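Local coordinates for protein putative tetrapyrrole (Corrin/porphyrin) methylase (Bacteroides fragilis, PDB 3FFY) that probably methylates the 2'-hydroxyl of a cytidine ribose in 16S ribosomal RNA, using S-adenosyl-L-methionine as the methyl donor, at residues G24-K29 against M46-S51. Numbering follows the deposited sequence.
Sequences GFLPQK and MVFYES
F25 turns CG beside its backbone N and anti to the carbonyl carbon (chi1 -68°), and this brings its ring back onto the CB of Y49, although the F25 CB itself points away from strand 45-50; the like rotation at Y49 carries the tyrosine ring off to the side. Y49 CB lies over one face of the F25 ring, 3.7 Å from the F25 ring centroid, as a CH-pi contact offset toward the rim. The two rings meet obliquely, their planes 56° apart. F25 CD1 also reaches Y49 O at 3.3 Å, so a flat, wide side chain covers methylene and backbone together. Tyrosine suits position 49 because its ring packs edge-to-face with F22 while its hydroxyl hydrogen-bonds to A3 and F6 near the N-terminus.

Alongside this pair the backbones are joined in parallel at G24 and F48. Y49 N donates to G24 O at 2.8 Å, approaching from above the carbonyl plane, and F48 CA adds a CA-H...O contact to the same oxygen. The bond from G24 N to V47 O is weak, at 3.4 Å. G24 has a positive phi, 76°, which favours glycine. Beyond it, L26 CG packs loosely against F48 CD1, 4.4 Å away, and the L26 side chain also touches R32, K35 and L36 of helix 32-38. The arrangement belongs to the parallel pairing of outermost strand 20-24 with strand 45-50 in the mixed sheet of this C-terminal part of a tetrapyrrole-methylase-family protein.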
loop_
_atom_site.group_PDB
_atom_site.type_symbol
_atom_site.label_atom_id
_atom_site.label_comp_id
_atom_site.label_asym_id
_atom_site.label_seq_id
_atom_site.Cartn_x
_atom_site.Cartn_y
_atom_site.Cartn_z
ATOM N N GLY A 24 -10.582 -13.746 9.205
ATOM C CA GLY A 24 -11.123 -12.946 10.319
ATOM C C GLY A 24 -10.152 -12.922 11.487
ATOM O O GLY A 24 -8.967 -12.753 11.308
ATOM N N PHE A 25 -10.670 -13.129 12.684
ATOM C CA PHE A 25 -9.885 -13.119 13.899
ATOM C C PHE A 25 -9.536 -14.534 14.250
ATOM O O PHE A 25 -10.393 -15.416 14.198
ATOM C CB PHE A 25 -10.736 -12.556 15.022
ATOM C CG PHE A 25 -11.041 -11.099 14.848
ATOM C CD1 PHE A 25 -10.123 -10.129 15.282
ATOM C CD2 PHE A 25 -12.212 -10.690 14.247
ATOM C CE1 PHE A 25 -10.387 -8.784 15.124
ATOM C CE2 PHE A 25 -12.487 -9.341 14.091
ATOM C CZ PHE A 25 -11.561 -8.390 14.522
ATOM N N LEU A 26 -8.290 -14.762 14.618
ATOM C CA LEU A 26 -7.884 -16.045 15.186
ATOM C C LEU A 26 -8.560 -16.282 16.516
ATOM O O LEU A 26 -8.859 -15.342 17.282
ATOM C CB LEU A 26 -6.396 -16.060 15.431
ATOM C CG LEU A 26 -5.466 -16.391 14.288
ATOM C CD1 LEU A 26 -4.093 -15.854 14.726
ATOM C CD2 LEU A 26 -5.394 -17.911 14.109
ATOM N N PRO A 27 -8.825 -17.539 16.812
ATOM C CA PRO A 27 -9.224 -17.861 18.149
ATOM C C PRO A 27 -8.161 -17.391 19.127
ATOM O O PRO A 27 -6.975 -17.536 18.853
ATOM C CB PRO A 27 -9.283 -19.381 18.127
ATOM C CG PRO A 27 -9.519 -19.733 16.706
ATOM C CD PRO A 27 -8.785 -18.709 15.929
ATOM N N GLN A 28 -8.583 -16.808 20.243
ATOM C CA GLN A 28 -7.649 -16.299 21.244
ATOM C C GLN A 28 -7.041 -17.422 22.050
ATOM O O GLN A 28 -5.901 -17.308 22.516
ATOM C CB GLN A 28 -8.350 -15.325 22.204
ATOM C CG GLN A 28 -8.674 -13.975 21.588
ATOM C CD GLN A 28 -7.422 -13.111 21.365
ATOM O OE1 GLN A 28 -6.828 -12.613 22.339
ATOM N NE2 GLN A 28 -7.024 -12.916 20.086
ATOM N N LYS A 29 -7.822 -18.493 22.240
ATOM C CA LYS A 29 -7.430 -19.607 23.109
ATOM C C LYS A 29 -7.887 -20.931 22.476
ATOM O O LYS A 29 -7.339 -21.360 21.457
ATOM C CB LYS A 29 -7.982 -19.410 24.546
ATOM C CG LYS A 29 -7.511 -18.110 25.293
ATOM C CD LYS A 29 -8.518 -17.625 26.413
ATOM C CE LYS A 29 -9.000 -16.133 26.213
ATOM N NZ LYS A 29 -10.273 -15.936 25.381
HETATM N N MSE A 46 -4.017 -15.317 2.731
HETATM C CA MSE A 46 -4.932 -15.384 3.858
HETATM C C MSE A 46 -5.065 -13.992 4.399
HETATM O O MSE A 46 -4.078 -13.249 4.446
HETATM C CB MSE A 46 -4.364 -16.306 4.913
HETATM C CG MSE A 46 -4.450 -17.746 4.429
HETATM SE SE MSE A 46 -3.265 -18.881 5.314
HETATM C CE MSE A 46 -1.627 -18.270 4.413
ATOM N N VAL A 47 -6.269 -13.641 4.821
ATOM C CA VAL A 47 -6.498 -12.326 5.399
ATOM C C VAL A 47 -7.092 -12.503 6.778
ATOM O O VAL A 47 -8.075 -13.260 6.970
ATOM C CB VAL A 47 -7.461 -11.461 4.541
ATOM C CG1 VAL A 47 -7.671 -10.074 5.241
ATOM C CG2 VAL A 47 -6.910 -11.359 3.088
ATOM N N PHE A 48 -6.459 -11.833 7.735
ATOM C CA PHE A 48 -6.865 -11.862 9.150
ATOM C C PHE A 48 -7.008 -10.425 9.659
ATOM O O PHE A 48 -6.346 -9.510 9.160
ATOM C CB PHE A 48 -5.778 -12.492 10.024
ATOM C CG PHE A 48 -5.308 -13.860 9.571
ATOM C CD1 PHE A 48 -5.851 -15.013 10.123
ATOM C CD2 PHE A 48 -4.286 -13.970 8.649
ATOM C CE1 PHE A 48 -5.388 -16.269 9.712
ATOM C CE2 PHE A 48 -3.819 -15.207 8.231
ATOM C CZ PHE A 48 -4.373 -16.355 8.758
ATOM N N TYR A 49 -7.839 -10.267 10.690
ATOM C CA TYR A 49 -7.936 -9.040 11.502
ATOM C C TYR A 49 -7.302 -9.315 12.841
ATOM O O TYR A 49 -7.406 -10.436 13.369
ATOM C CB TYR A 49 -9.396 -8.631 11.718
ATOM C CG TYR A 49 -10.104 -8.076 10.502
ATOM C CD1 TYR A 49 -9.436 -7.342 9.558
ATOM C CD2 TYR A 49 -11.462 -8.257 10.328
ATOM C CE1 TYR A 49 -10.109 -6.798 8.473
ATOM C CE2 TYR A 49 -12.130 -7.703 9.254
ATOM C CZ TYR A 49 -11.428 -6.983 8.332
ATOM O OH TYR A 49 -12.056 -6.422 7.250
ATOM N N GLU A 50 -6.642 -8.300 13.389
ATOM C CA GLU A 50 -5.975 -8.447 14.664
ATOM C C GLU A 50 -5.972 -7.125 15.440
ATOM O O GLU A 50 -6.065 -6.026 14.855
ATOM C CB GLU A 50 -4.548 -8.941 14.437
ATOM C CG GLU A 50 -3.820 -9.427 15.678
ATOM C CD GLU A 50 -4.638 -10.451 16.436
ATOM O OE1 GLU A 50 -4.421 -11.649 16.148
ATOM O OE2 GLU A 50 -5.532 -10.040 17.239
ATOM N N SER A 51 -5.863 -7.241 16.759
ATOM C CA SER A 51 -5.751 -6.067 17.609
ATOM C C SER A 51 -4.287 -5.719 17.825
ATOM O O SER A 51 -3.378 -6.582 17.656
ATOM C CB SER A 51 -6.466 -6.312 18.927
ATOM O OG SER A 51 -5.691 -7.092 19.813
#